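Local coordinates for putative mandelate racemase (Zymomonas mobilis, PDB 2OX4), which belongs to the mandelate racemase/muconate lactonizing group of the enolase superfamily, binds magnesium and is probably a lyase, perhaps a dehydratase, at residues G119-E124 with V369-G374; A327-E332 with C339-H344. All blocks are in the same frame, centred on the assembly; numbering follows the deposited sequence.

Interaction 1: residues G119-E124 with V369-G374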
ATOM      1  N   GLY C 119      -9.059 -19.142 -32.432  1.00 10.39           N
ATOM      2  CA  GLY C 119      -9.466 -17.769 -32.734  1.00 10.99           C
ATOM      3  C   GLY C 119      -8.874 -17.207 -34.016  1.00 13.23           C
ATOM      4  O   GLY C 119      -9.049 -16.025 -34.324  1.00 11.92           O
ATOM      5  N   GLY C 120      -8.177 -18.053 -34.772  1.00 12.02           N
ATOM      6  CA  GLY C 120      -7.754 -17.692 -36.122  1.00 10.89           C
ATOM      7  C   GLY C 120      -6.365 -17.071 -36.125  1.00 14.58           C
ATOM      8  O   GLY C 120      -5.676 -17.110 -35.114  1.00 19.71           O
ATOM      9  N   LYS C 121      -5.947 -16.525 -37.267  1.00 12.55           N
ATOM     10  CA  LYS C 121      -4.612 -15.925 -37.418  1.00  9.04           C
ATOM     11  C   LYS C 121      -4.645 -14.450 -37.053  1.00 10.55           C
ATOM     12  O   LYS C 121      -5.613 -13.759 -37.374  1.00 12.88           O
ATOM     13  CB  LYS C 121      -4.164 -16.014 -38.887  1.00 15.92           C
ATOM     14  CG  LYS C 121      -3.535 -17.326 -39.272  1.00 19.96           C
ATOM     15  CD  LYS C 121      -2.936 -17.257 -40.672  1.00 21.99           C
ATOM     16  CE  LYS C 121      -2.503 -18.635 -41.108  1.00 22.59           C
ATOM     17  NZ  LYS C 121      -3.070 -18.968 -42.434  1.00 26.72           N
ATOM     18  N   ASN C 122      -3.561 -13.954 -36.441  1.00  6.84           N
ATOM     19  CA  ASN C 122      -3.415 -12.533 -36.168  1.00 10.76           C
ATOM     20  C   ASN C 122      -2.339 -11.904 -37.051  1.00 10.85           C
ATOM     21  O   ASN C 122      -2.111 -10.691 -37.008  1.00 14.27           O
ATOM     22  CB  ASN C 122      -3.055 -12.313 -34.695  1.00  7.58           C
ATOM     23  CG  ASN C 122      -4.239 -12.483 -33.800  1.00 11.67           C
ATOM     24  OD1 ASN C 122      -4.849 -11.509 -33.364  1.00 12.73           O
ATOM     25  ND2 ASN C 122      -4.602 -13.735 -33.538  1.00 10.36           N
ATOM     26  N   ARG C 123      -1.672 -12.752 -37.829  1.00 12.96           N
ATOM     27  CA  ARG C 123      -0.571 -12.343 -38.695  1.00 12.35           C
ATOM     28  C   ARG C 123      -0.311 -13.496 -39.665  1.00 12.38           C
ATOM     29  O   ARG C 123      -0.730 -14.632 -39.419  1.00 14.31           O
ATOM     30  CB  ARG C 123       0.691 -12.052 -37.872  1.00 12.54           C
ATOM     31  CG  ARG C 123       1.148 -13.206 -36.973  1.00  9.82           C
ATOM     32  CD  ARG C 123       2.114 -12.711 -35.868  1.00 11.94           C
ATOM     33  NE  ARG C 123       1.443 -11.788 -34.948  1.00 12.74           N
ATOM     34  CZ  ARG C 123       0.623 -12.167 -33.972  1.00 14.07           C
ATOM     35  NH1 ARG C 123       0.400 -13.463 -33.748  1.00  9.09           N
ATOM     36  NH2 ARG C 123       0.046 -11.249 -33.206  1.00 11.76           N
ATOM     37  N   GLU C 124       0.377 -13.208 -40.764  1.00 13.65           N
ATOM     38  CA  GLU C 124       0.575 -14.219 -41.805  1.00 14.18           C
ATOM     39  C   GLU C 124       1.771 -15.127 -41.536  1.00 12.99           C
ATOM     40  O   GLU C 124       1.816 -16.259 -42.022  1.00 14.46           O
ATOM     41  CB  GLU C 124       0.698 -13.558 -43.188  1.00 18.92           C
ATOM     42  CG  GLU C 124      -0.629 -12.997 -43.727  1.00 26.00           C
ATOM     43  CD  GLU C 124      -1.791 -14.003 -43.659  1.00 46.70           C
ATOM     44  OE1 GLU C 124      -1.676 -15.117 -44.219  1.00 40.01           O
ATOM     45  OE2 GLU C 124      -2.830 -13.678 -43.043  1.00 41.43           O
ATOM     46  N   VAL C 369       2.621 -21.117 -39.651  1.00 12.59           N
ATOM     47  CA  VAL C 369       1.906 -22.152 -38.891  1.00 12.55           C
ATOM     48  C   VAL C 369       1.587 -23.341 -39.811  1.00 13.21           C
ATOM     49  O   VAL C 369       1.284 -23.136 -40.996  1.00 14.02           O
ATOM     50  CB  VAL C 369       0.617 -21.581 -38.240  1.00 15.02           C
ATOM     51  CG1 VAL C 369      -0.453 -21.264 -39.295  1.00 11.59           C
ATOM     52  CG2 VAL C 369       0.082 -22.518 -37.155  1.00 12.71           C
ATOM     53  N   PRO C 370       1.689 -24.588 -39.293  1.00 13.58           N
ATOM     54  CA  PRO C 370       1.175 -25.710 -40.097  1.00 14.07           C
ATOM     55  C   PRO C 370      -0.300 -25.536 -40.480  1.00 16.62           C
ATOM     56  O   PRO C 370      -1.083 -24.930 -39.738  1.00 15.94           O
ATOM     57  CB  PRO C 370       1.350 -26.923 -39.171  1.00 11.35           C
ATOM     58  CG  PRO C 370       2.478 -26.525 -38.248  1.00 18.95           C
ATOM     59  CD  PRO C 370       2.279 -25.047 -38.020  1.00 15.84           C
ATOM     60  N   GLU C 371      -0.666 -26.050 -41.651  1.00 14.51           N
ATOM     61  CA  GLU C 371      -2.028 -25.914 -42.155  1.00 11.10           C
ATOM     62  C   GLU C 371      -2.753 -27.264 -42.258  1.00 13.94           C
ATOM     63  O   GLU C 371      -3.877 -27.333 -42.758  1.00 13.95           O
ATOM     64  CB  GLU C 371      -2.026 -25.205 -43.516  1.00 13.64           C
ATOM     65  CG  GLU C 371      -1.471 -23.788 -43.510  1.00 15.17           C
ATOM     66  CD  GLU C 371      -2.411 -22.762 -42.876  1.00 20.38           C
ATOM     67  OE1 GLU C 371      -3.582 -23.086 -42.587  1.00 19.81           O
ATOM     68  OE2 GLU C 371      -1.973 -21.612 -42.674  1.00 18.96           O
ATOM     69  N   LEU C 372      -2.111 -28.325 -41.768  1.00 12.62           N
ATOM     70  CA  LEU C 372      -2.690 -29.669 -41.740  1.00 12.80           C
ATOM     71  C   LEU C 372      -3.756 -29.722 -40.639  1.00 14.74           C
ATOM     72  O   LEU C 372      -3.791 -28.834 -39.780  1.00 12.85           O
ATOM     73  CB  LEU C 372      -1.588 -30.701 -41.458  1.00 12.21           C
ATOM     74  CG  LEU C 372      -0.484 -30.866 -42.507  1.00 18.05           C
ATOM     75  CD1 LEU C 372       0.605 -31.818 -42.000  1.00 18.52           C
ATOM     76  CD2 LEU C 372      -1.074 -31.374 -43.816  1.00 24.50           C
ATOM     77  N   PRO C 373      -4.649 -30.733 -40.666  1.00 13.42           N
ATOM     78  CA  PRO C 373      -5.562 -30.892 -39.515  1.00 13.25           C
ATOM     79  C   PRO C 373      -4.819 -31.115 -38.189  1.00 13.62           C
ATOM     80  O   PRO C 373      -3.761 -31.735 -38.180  1.00 14.38           O
ATOM     81  CB  PRO C 373      -6.385 -32.130 -39.880  1.00 16.03           C
ATOM     82  CG  PRO C 373      -6.314 -32.204 -41.392  1.00 15.09           C
ATOM     83  CD  PRO C 373      -4.923 -31.731 -41.730  1.00 14.43           C
ATOM     84  N   GLY C 374      -5.372 -30.602 -37.089  1.00 13.19           N
ATOM     85  CA  GLY C 374      -4.759 -30.795 -35.765  1.00 10.76           C
ATOM     86  C   GLY C 374      -3.549 -29.886 -35.590  1.00  8.21           C
ATOM     87  O   GLY C 374      -3.493 -28.793 -36.171  1.00 10.79           O
TER
HETATM   88  O   HOH W   1       1.427 -18.833 -41.107  1.00 15.91           O
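Lys121 and Glu371 sit on two irregular loops that approach each other without forming regular backbone pairing. One water spans the nearest backbone groups. It donates to Glu124 O at 2.8 Å and accepts from Val369 N at 3.0 Å. The loops are linked in this way at one end, and the side chains make the rest of the contact.

Lys121 reaches across and Glu371 comes to meet it from the opposite direction. The lysine chain runs straight through its middle and bends at its last torsion, chi4 128°, which swings NZ to the carboxylate. Lys121 NZ makes a salt bridge to Glu371 OE2 at 2.9 Å. The ammonium comes in on the syn side of that oxygen, 17° out of the carboxylate plane. Glu371 folds at chi2, -74°, and this turn brings its acid group up to the lysine. Behind the charge, the last methylene of Lys121 packs on a branch of Val369, with CE 3.8 Å from CG1. Val369 is buried and also rests on Ile333 of helix 322-333.

Tyr115 completes the polar group. Its hydroxyl bonds to Glu371 OE1 and has a weak bond with Lys121 NZ. The backbone N of Lys121 is held by Asn69 of the second subunit, so this loop also takes part in the assembly.

The loop holding 119-124 leads into barrel strand 126-131. The loop holding 369-374 leaves the barrel for strand 387-393 of the antiparallel sheet. Both are connections between the two domains of an enolase-superfamily subunit. Both Glu371 oxygens thus have partners, one charged and one neutral. The single ion pair at a partly exposed site probably offsets the two charges and limits how far the carboxylate can turn.

Interaction 2: residues A327-E332 with C339-H344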
ATOM      1  N   ALA C 327       2.960 -27.316 -32.055  1.00  9.15           N
ATOM      2  CA  ALA C 327       1.880 -26.831 -31.194  1.00  9.60           C
ATOM      3  C   ALA C 327       2.059 -25.341 -30.910  1.00 10.54           C
ATOM      4  O   ALA C 327       1.102 -24.573 -31.005  1.00 13.16           O
ATOM      5  CB  ALA C 327       1.822 -27.628 -29.898  1.00 13.74           C
ATOM      6  N   SER C 328       3.296 -24.932 -30.612  1.00  9.63           N
ATOM      7  CA  SER C 328       3.573 -23.533 -30.255  1.00 10.38           C
ATOM      8  C   SER C 328       3.218 -22.538 -31.364  1.00 12.75           C
ATOM      9  O   SER C 328       2.820 -21.418 -31.089  1.00 10.77           O
ATOM     10  CB  SER C 328       5.029 -23.356 -29.819  1.00 12.39           C
ATOM     11  OG  SER C 328       5.920 -23.464 -30.923  1.00 11.35           O
ATOM     12  N   LEU C 329       3.363 -22.952 -32.621  1.00 10.11           N
ATOM     13  CA  LEU C 329       3.074 -22.065 -33.741  1.00  9.79           C
ATOM     14  C   LEU C 329       1.584 -21.739 -33.820  1.00  6.89           C
ATOM     15  O   LEU C 329       1.199 -20.617 -34.156  1.00  9.18           O
ATOM     16  CB  LEU C 329       3.562 -22.712 -35.049  1.00  8.63           C
ATOM     17  CG  LEU C 329       5.064 -23.023 -35.065  1.00 10.69           C
ATOM     18  CD1 LEU C 329       5.417 -23.876 -36.284  1.00 17.28           C
ATOM     19  CD2 LEU C 329       5.891 -21.745 -35.035  1.00 16.24           C
ATOM     20  N   HIS C 330       0.748 -22.730 -33.518  1.00  7.14           N
ATOM     21  CA  HIS C 330      -0.702 -22.520 -33.465  1.00 10.17           C
ATOM     22  C   HIS C 330      -1.082 -21.543 -32.359  1.00 10.06           C
ATOM     23  O   HIS C 330      -1.842 -20.601 -32.601  1.00  9.19           O
ATOM     24  CB  HIS C 330      -1.433 -23.840 -33.276  1.00  7.77           C
ATOM     25  CG  HIS C 330      -1.332 -24.750 -34.462  1.00 10.35           C
ATOM     26  ND1 HIS C 330      -2.196 -24.674 -35.534  1.00  9.95           N
ATOM     27  CD2 HIS C 330      -0.455 -25.742 -34.753  1.00 15.37           C
ATOM     28  CE1 HIS C 330      -1.864 -25.591 -36.429  1.00  9.40           C
ATOM     29  NE2 HIS C 330      -0.811 -26.254 -35.978  1.00 10.50           N
ATOM     30  N   ALA C 331      -0.535 -21.763 -31.167  1.00 10.05           N
ATOM     31  CA  ALA C 331      -0.827 -20.910 -30.000  1.00 11.65           C
ATOM     32  C   ALA C 331      -0.429 -19.457 -30.291  1.00 10.26           C
ATOM     33  O   ALA C 331      -1.197 -18.531 -30.052  1.00 10.29           O
ATOM     34  CB  ALA C 331      -0.091 -21.438 -28.756  1.00 11.46           C
ATOM     35  N   GLU C 332       0.762 -19.275 -30.849  1.00  8.03           N
ATOM     36  CA  GLU C 332       1.305 -17.945 -31.094  1.00  8.26           C
ATOM     37  C   GLU C 332       0.630 -17.180 -32.218  1.00 12.78           C
ATOM     38  O   GLU C 332       0.442 -15.965 -32.116  1.00 10.72           O
ATOM     39  CB  GLU C 332       2.797 -18.021 -31.362  1.00  8.40           C
ATOM     40  CG  GLU C 332       3.610 -18.366 -30.116  1.00 11.19           C
ATOM     41  CD  GLU C 332       5.081 -18.553 -30.430  1.00 15.72           C
ATOM     42  OE1 GLU C 332       5.411 -19.113 -31.503  1.00 16.93           O
ATOM     43  OE2 GLU C 332       5.915 -18.137 -29.606  1.00 15.71           O
ATOM     44  N   CYS C 339       5.202 -11.547 -29.460  1.00  8.64           N
ATOM     45  CA  CYS C 339       6.471 -10.819 -29.591  1.00 11.72           C
ATOM     46  C   CYS C 339       7.361 -11.436 -30.698  1.00 13.06           C
ATOM     47  O   CYS C 339       7.657 -10.795 -31.719  1.00 12.37           O
ATOM     48  CB  CYS C 339       7.232 -10.832 -28.250  1.00 11.49           C
ATOM     49  SG  CYS C 339       8.850 -10.046 -28.348  1.00 17.28           S
ATOM     50  N   ILE C 340       7.763 -12.684 -30.491  1.00 10.52           N
ATOM     51  CA  ILE C 340       8.798 -13.341 -31.318  1.00  9.31           C
ATOM     52  C   ILE C 340       8.777 -14.836 -30.983  1.00 13.20           C
ATOM     53  O   ILE C 340       8.289 -15.231 -29.914  1.00 10.16           O
ATOM     54  CB  ILE C 340      10.200 -12.705 -31.092  1.00  8.16           C
ATOM     55  CG1 ILE C 340      11.179 -13.112 -32.205  1.00  9.14           C
ATOM     56  CG2 ILE C 340      10.731 -12.979 -29.670  1.00 12.07           C
ATOM     57  CD1 ILE C 340      12.487 -12.332 -32.178  1.00 13.23           C
ATOM     58  N   HIS C 341       9.245 -15.670 -31.908  1.00  9.68           N
ATOM     59  CA  HIS C 341       9.262 -17.123 -31.696  1.00  9.50           C
ATOM     60  C   HIS C 341      10.688 -17.640 -31.441  1.00  9.54           C
ATOM     61  O   HIS C 341      11.633 -17.274 -32.141  1.00 12.95           O
ATOM     62  CB  HIS C 341       8.635 -17.857 -32.893  1.00 11.24           C
ATOM     63  CG  HIS C 341       8.665 -19.349 -32.754  1.00 13.95           C
ATOM     64  ND1 HIS C 341       7.628 -20.063 -32.194  1.00 13.63           N
ATOM     65  CD2 HIS C 341       9.621 -20.257 -33.067  1.00  9.98           C
ATOM     66  CE1 HIS C 341       7.937 -21.346 -32.178  1.00 14.09           C
ATOM     67  NE2 HIS C 341       9.142 -21.493 -32.703  1.00 11.37           N
ATOM     68  N   GLU C 342      10.832 -18.489 -30.430  1.00 10.38           N
ATOM     69  CA  GLU C 342      12.114 -19.080 -30.080  1.00 11.61           C
ATOM     70  C   GLU C 342      12.351 -20.326 -30.921  1.00 14.16           C
ATOM     71  O   GLU C 342      11.560 -21.283 -30.874  1.00 13.68           O
ATOM     72  CB  GLU C 342      12.120 -19.493 -28.611  1.00 13.58           C
ATOM     73  CG  GLU C 342      13.405 -20.195 -28.219  1.00 11.67           C
ATOM     74  CD  GLU C 342      13.482 -20.538 -26.742  1.00 23.01           C
ATOM     75  OE1 GLU C 342      12.426 -20.689 -26.078  1.00 16.44           O
ATOM     76  OE2 GLU C 342      14.619 -20.668 -26.252  1.00 14.74           O
ATOM     77  N   HIS C 343      13.450 -20.334 -31.671  1.00 15.14           N
ATOM     78  CA  HIS C 343      13.814 -21.553 -32.390  1.00 14.86           C
ATOM     79  C   HIS C 343      15.109 -22.127 -31.836  1.00 16.78           C
ATOM     80  O   HIS C 343      16.186 -21.552 -32.023  1.00 14.69           O
ATOM     81  CB  HIS C 343      13.893 -21.319 -33.905  1.00 11.59           C
ATOM     82  CG  HIS C 343      14.069 -22.582 -34.691  1.00 15.81           C
ATOM     83  ND1 HIS C 343      13.190 -23.643 -34.602  1.00 22.57           N
ATOM     84  CD2 HIS C 343      15.034 -22.964 -35.565  1.00 18.47           C
ATOM     85  CE1 HIS C 343      13.601 -24.620 -35.395  1.00 23.01           C
ATOM     86  NE2 HIS C 343      14.723 -24.239 -35.977  1.00 13.17           N
ATOM     87  N   HIS C 344      14.973 -23.246 -31.118  1.00 21.52           N
ATOM     88  CA  HIS C 344      16.037 -23.763 -30.265  1.00 23.84           C
ATOM     89  C   HIS C 344      17.013 -24.558 -31.103  1.00 25.69           C
ATOM     90  O   HIS C 344      16.614 -25.277 -32.034  1.00 29.23           O
ATOM     91  CB  HIS C 344      15.465 -24.638 -29.148  1.00 23.06           C
ATOM     92  CG  HIS C 344      16.377 -24.787 -27.969  1.00 32.48           C
ATOM     93  ND1 HIS C 344      17.560 -25.496 -28.024  1.00 35.62           N
ATOM     94  CD2 HIS C 344      16.268 -24.338 -26.695  1.00 26.97           C
ATOM     95  CE1 HIS C 344      18.143 -25.471 -26.839  1.00 41.61           C
ATOM     96  NE2 HIS C 344      17.380 -24.775 -26.013  1.00 45.53           N
TER
HETATM   97  O   HOH W   2       8.429 -19.354 -29.304  1.00 16.42           O
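Glu332 OE2, beside the oxygen that binds His341, is gripped by two groups. Water 2 donates to it at 2.8 Å, and the backbone N of Ala316 bonds to it as well. The same water accepts from Glu342 N at 2.8 Å, so it joins the helix to the strand.

The other oxygen, Glu332 OE1, receives His341 ND1 at 2.5 Å. This bond is short and nearly straight, 173° at the hydrogen. It uses the syn lone pair of OE1, and OE1 lies in the ring plane. The carboxylate is turned steeply against the ring. His341 CG is anti to the backbone N (chi1 178°), which carries the ring across to the helix.

The axes of helix 327-332 and strand 341-344 come within 10.2 Å, and their directions lie 170° apart, close to antiparallel. Helix 322-333 and strand 341-344 end the last beta-alpha-beta crossover, from strand 313-314, of the (beta/alpha)7beta barrel of the enolase superfamily. Ile340 points away from the helix, and its side chain is about 12 Å from the magnesium ion held by Glu215, Glu241 and Glu267.

Leu329 CD2 lies over one face of the His341 ring, 3.9 Å from the centroid, as a CH-pi contact. Water 2 is above the opposite face, toward the rim. At the ring edge, Ser328 OG stands 3.2 Å from His341 CE1, while its own hydrogen bond goes to Glu325 O. The far ring nitrogen, NE2, bonds to Glu325 OE2. With an alanine here in place of His341, Glu332 OE1 and Glu325 OE2 would probably lose this shared mate, and a gap would open beside Leu329. Carboxylates engage both ring nitrogens, which fixes the flip of the imidazole. Glu325 OE2 also receives a bond from His343 ND1.

From the N terminus, the chain passes through the N-terminal domain and reaches 119-124, the entry to the barrel. It then runs round the barrel to helix 322-333 and turns back into strand 341-344. Interaction 2 closes this short loop. The chain leaves through 369-374, where interaction 1 closes a much longer loop that encloses interaction 2 entirely; the two do not cross. Their centres are about 12 Å apart. The helix of interaction 2 meets both loops of interaction 1: Val369 CG2 packs against His330, and Arg123 NH1 comes near Glu332 O. Interaction 2 ties a barrel helix to its strand, and interaction 1 ties the chain's way into the barrel to its way out.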